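Local coordinates for protein carbohydrate kinase, FGGY (Novosphingobium aromaticivorans, PDB 3H6E) that probably acts as a carbohydrate kinase of the FGGY family, transferring phosphate to a sugar or related substrate that has not been identified, at residues A[13-18]-A[93-98]; A[38-41]-A[46-49]. All coordinates share one frame; numbering follows the deposited sequence.

Interaction 1: A[13-18]-A[93-98]; sequences LGKTLS and PLDYEQ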
# COMPACT_ATOMS: atom_id res chain seq x y z
N LEU A 13 6.99 8.58 -7.01
CA LEU A 13 5.89 9.29 -7.62
C LEU A 13 4.55 8.69 -7.20
O LEU A 13 3.88 8.01 -7.97
CB LEU A 13 6.07 9.29 -9.13
CG LEU A 13 7.50 9.77 -9.43
CD1 LEU A 13 8.04 9.21 -10.73
CD2 LEU A 13 7.59 11.29 -9.41
N GLY A 14 4.18 8.95 -5.95
CA GLY A 14 2.95 8.43 -5.39
C GLY A 14 1.72 9.13 -5.93
O GLY A 14 1.80 9.91 -6.88
N LYS A 15 0.58 8.88 -5.30
CA LYS A 15 -0.68 9.40 -5.80
C LYS A 15 -0.92 10.86 -5.40
O LYS A 15 -1.39 11.65 -6.21
CB LYS A 15 -1.85 8.52 -5.36
CG LYS A 15 -3.14 8.79 -6.13
CD LYS A 15 -2.86 8.97 -7.61
CE LYS A 15 -4.14 8.92 -8.43
NZ LYS A 15 -5.18 9.86 -7.93
N THR A 16 -0.59 11.20 -4.16
CA THR A 16 -0.80 12.56 -3.68
C THR A 16 0.51 13.35 -3.56
O THR A 16 0.52 14.58 -3.67
CB THR A 16 -1.56 12.59 -2.33
OG1 THR A 16 -0.70 12.13 -1.28
CG2 THR A 16 -2.79 11.70 -2.39
N LEU A 17 1.61 12.64 -3.34
CA LEU A 17 2.91 13.30 -3.22
C LEU A 17 3.98 12.61 -4.05
O LEU A 17 4.12 11.39 -4.03
CB LEU A 17 3.36 13.35 -1.75
CG LEU A 17 2.60 14.31 -0.83
CD1 LEU A 17 3.15 14.24 0.59
CD2 LEU A 17 2.67 15.73 -1.36
N SER A 18 4.74 13.42 -4.79
CA SER A 18 5.91 12.93 -5.51
C SER A 18 7.18 13.41 -4.83
O SER A 18 7.37 14.61 -4.62
CB SER A 18 5.87 13.36 -6.98
OG SER A 18 5.63 14.75 -7.10
N PRO A 93 -1.30 8.64 -18.53
CA PRO A 93 -2.11 7.57 -17.96
C PRO A 93 -3.33 8.13 -17.24
O PRO A 93 -3.31 9.28 -16.79
CB PRO A 93 -1.17 6.91 -16.96
CG PRO A 93 0.20 7.24 -17.44
CD PRO A 93 0.08 8.62 -18.02
N LEU A 94 -4.37 7.32 -17.14
CA LEU A 94 -5.59 7.73 -16.46
C LEU A 94 -5.35 7.84 -14.96
O LEU A 94 -4.59 7.07 -14.38
CB LEU A 94 -6.71 6.72 -16.72
CG LEU A 94 -7.35 6.67 -18.11
CD1 LEU A 94 -6.30 6.67 -19.21
CD2 LEU A 94 -8.26 5.45 -18.23
N ASP A 95 -6.01 8.82 -14.33
CA ASP A 95 -6.06 8.90 -12.88
C ASP A 95 -6.98 7.78 -12.43
O ASP A 95 -8.10 7.66 -12.92
CB ASP A 95 -6.64 10.26 -12.47
CG ASP A 95 -6.56 10.51 -10.97
OD1 ASP A 95 -7.04 9.67 -10.19
OD2 ASP A 95 -6.02 11.57 -10.58
N TYR A 96 -6.53 6.93 -11.51
CA TYR A 96 -7.35 5.79 -11.11
C TYR A 96 -8.64 6.23 -10.41
O TYR A 96 -9.57 5.44 -10.28
CB TYR A 96 -6.57 4.73 -10.31
CG TYR A 96 -6.13 5.12 -8.91
CD1 TYR A 96 -7.05 5.44 -7.92
CD2 TYR A 96 -4.78 5.10 -8.56
CE1 TYR A 96 -6.64 5.77 -6.64
CE2 TYR A 96 -4.36 5.42 -7.28
CZ TYR A 96 -5.30 5.76 -6.32
OH TYR A 96 -4.88 6.08 -5.05
N GLU A 97 -8.68 7.48 -9.99
CA GLU A 97 -9.89 8.03 -9.39
C GLU A 97 -10.87 8.53 -10.45
O GLU A 97 -12.01 8.88 -10.13
CB GLU A 97 -9.56 9.15 -8.39
CG GLU A 97 -8.75 8.68 -7.20
CD GLU A 97 -9.02 9.50 -5.95
OE1 GLU A 97 -8.06 10.06 -5.38
OE2 GLU A 97 -10.20 9.59 -5.54
N GLN A 98 -10.43 8.56 -11.70
CA GLN A 98 -11.32 8.94 -12.80
C GLN A 98 -12.45 7.94 -12.94
O GLN A 98 -12.23 6.73 -13.00
CB GLN A 98 -10.57 9.06 -14.13
CG GLN A 98 -11.48 9.06 -15.36
CD GLN A 98 -12.46 10.23 -15.37
OE1 GLN A 98 -12.14 11.33 -14.93
NE2 GLN A 98 -13.66 9.99 -15.89

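Interaction 2: A[38-41]-A[46-49]; sequences IPLE and RRLD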
# COMPACT_ATOMS: atom_id res chain seq x y z
N ILE A 38 -0.76 17.22 -9.01
CA ILE A 38 -2.01 17.79 -9.51
C ILE A 38 -2.51 17.01 -10.73
O ILE A 38 -1.72 16.61 -11.59
CB ILE A 38 -1.87 19.29 -9.87
CG1 ILE A 38 -1.58 19.47 -11.36
CG2 ILE A 38 -0.79 19.94 -9.01
CD1 ILE A 38 -1.37 20.92 -11.77
N PRO A 39 -3.83 16.77 -10.80
CA PRO A 39 -4.43 16.03 -11.91
C PRO A 39 -4.32 16.79 -13.22
O PRO A 39 -4.12 18.01 -13.22
CB PRO A 39 -5.90 15.89 -11.49
CG PRO A 39 -5.91 16.11 -10.02
CD PRO A 39 -4.82 17.11 -9.76
N LEU A 40 -4.45 16.07 -14.33
CA LEU A 40 -4.39 16.67 -15.66
C LEU A 40 -5.70 16.43 -16.40
O LEU A 40 -6.10 15.28 -16.60
CB LEU A 40 -3.23 16.05 -16.45
CG LEU A 40 -3.01 16.57 -17.87
CD1 LEU A 40 -1.80 17.50 -17.92
CD2 LEU A 40 -2.82 15.41 -18.84
N GLU A 41 -6.36 17.50 -16.81
CA GLU A 41 -7.60 17.38 -17.56
C GLU A 41 -7.31 17.17 -19.05
O GLU A 41 -6.35 17.73 -19.58
CB GLU A 41 -8.48 18.61 -17.34
CG GLU A 41 -9.96 18.32 -17.41
CD GLU A 41 -10.39 17.26 -16.40
OE1 GLU A 41 -9.56 16.86 -15.56
OE2 GLU A 41 -11.56 16.82 -16.47
N ARG A 46 -9.61 12.70 -16.04
CA ARG A 46 -8.48 12.99 -15.15
C ARG A 46 -7.30 12.07 -15.44
O ARG A 46 -7.45 10.86 -15.60
CB ARG A 46 -8.91 12.90 -13.69
CG ARG A 46 -9.48 14.20 -13.14
CD ARG A 46 -10.76 13.96 -12.33
NE ARG A 46 -10.51 13.29 -11.06
CZ ARG A 46 -11.47 12.73 -10.33
NH1 ARG A 46 -12.73 12.74 -10.74
NH2 ARG A 46 -11.16 12.14 -9.18
N ARG A 47 -6.11 12.66 -15.49
CA ARG A 47 -4.90 11.94 -15.87
C ARG A 47 -3.77 12.17 -14.88
O ARG A 47 -3.69 13.22 -14.24
CB ARG A 47 -4.45 12.37 -17.26
CG ARG A 47 -5.57 12.50 -18.28
CD ARG A 47 -6.06 11.14 -18.74
NE ARG A 47 -5.35 10.69 -19.93
CZ ARG A 47 -5.92 10.50 -21.11
NH1 ARG A 47 -7.22 10.70 -21.26
NH2 ARG A 47 -5.20 10.08 -22.15
N LEU A 48 -2.89 11.18 -14.76
CA LEU A 48 -1.60 11.39 -14.11
C LEU A 48 -0.79 12.31 -15.01
O LEU A 48 -0.73 12.10 -16.22
CB LEU A 48 -0.87 10.06 -13.92
CG LEU A 48 -1.11 9.29 -12.62
CD1 LEU A 48 -2.47 9.60 -12.02
CD2 LEU A 48 -0.93 7.79 -12.85
N ASP A 49 -0.19 13.34 -14.43
CA ASP A 49 0.54 14.32 -15.23
C ASP A 49 1.96 13.85 -15.51
O ASP A 49 2.91 14.33 -14.89
CB ASP A 49 0.55 15.68 -14.53
CG ASP A 49 0.90 16.81 -15.48
OD1 ASP A 49 1.39 16.53 -16.59
OD2 ASP A 49 0.67 17.98 -15.10

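Interaction 1: A[13-18]-A[93-98]
Asp95 OD1 accepts two donors. Lys15 NZ lies 2.9 Å from Asp95 OD1 as a salt bridge, arriving on the syn side but 34° out of the carboxylate plane, while the backbone N of Glu97 donates to Asp95 OD1 at 2.7 Å, where the oxygen offers its anti lone pair. The second bond closes an Asx turn, which fixes the rotation of the carboxylate; the other oxygen takes only a weak share, with Lys15 NZ 3.3 Å from Asp95 OD2. Glu97 extends the charge network, but Glu97 OE1 is a long 3.9 Å from Lys15 NZ.

The lysine starts from the turn between the antiparallel strands 9-13 and 17-23, the first hairpin of the actin-like ATPase fold. In relatives this turn faces the nucleotide phosphates, a role that can only be inferred here. CG of Lys15 stands anti to the backbone N (chi1 -165°); the bend at chi2 lays the chain over the Tyr96 ring and the bend at chi4 turns NZ toward Asp95. Lys15 CE makes a CH-pi contact over one face, 3.9 Å from the Tyr96 ring centroid, and NZ follows as a cation-pi partner 11° off the ring normal. Nearer the root of the chain, Lys15 CG packs 3.4 Å from Tyr96 OH. Tyr96 also touches Gln132 of helix 129-139. Asp95 begins a type I turn, in which Gln98 N is 2.8 Å from Asp95 O.

Interaction 2: A[38-41]-A[46-49]
The carboxylate of Asp49 has Leu40 CD1 over one face, the methyl 3.7 Å from Asp49 CG and almost equally near both oxygens. The motif is a short, weakly bonded beta hairpin of strands 40-41 and 46-47, with Leu40 and Arg47 as an antiparallel hydrogen-bonded pair. Asp49 OD1 also accepts the backbone N of Asp52, so the same carboxylate N-caps helix 50-63. A second pair of flat groups, the Glu41 carboxylate and the Arg46 guanidinium, is nearly coplanar at 15°. Their charged atoms do not meet, Glu41 OE1 being 5.8 Å from Arg46 NE. Glu41 OE1 instead rests 3.6 Å from Arg46 CG, on the aliphatic part of the arginine.

Leu40 N lies 3.0 Å from Arg47 O with an N-H...O angle of 145°; the return bond, Arg47 N to Leu40 O at 2.8 Å, is more bent and counts as weak. On the face shared by this pair, Leu40 CG is anti to the backbone N (chi1 -179°), and from there the two branches part: CD1 goes to Asp49 and CD2 to Arg47, with Leu40 CD2 3.8 Å from Arg47 CB. An alanine at Leu40 would remove both methyls and is likely to open a gap between the Asp49 carboxylate and the Arg47 stem. The arginine's end turns from the hairpin, and Arg47 NE donates to Pro92 O.

The two contacts have centres about 8 Å apart in the N-terminal lobe, and interaction 2 is nested within the chain loop that interaction 1 closes. Segment 13-18 leads into strand 17-23 of the six-stranded mixed sheet; the hairpin of 38-41 and 46-49 follows edge strand 29-36, and the loop segment 93-98 comes after strand 88-89. The link is direct: Asp95 N is 2.8 Å from Arg46 O, and Pro93 O is 2.8 Å from Leu48 N, both probable hydrogen bonds. The hairpin's second strand therefore runs beside segment 93-98, whose Asp95 carboxylate meets Lys15 in the turn between strands 9-13 and 17-23, tying peripheral loops to this actin-like ATPase core.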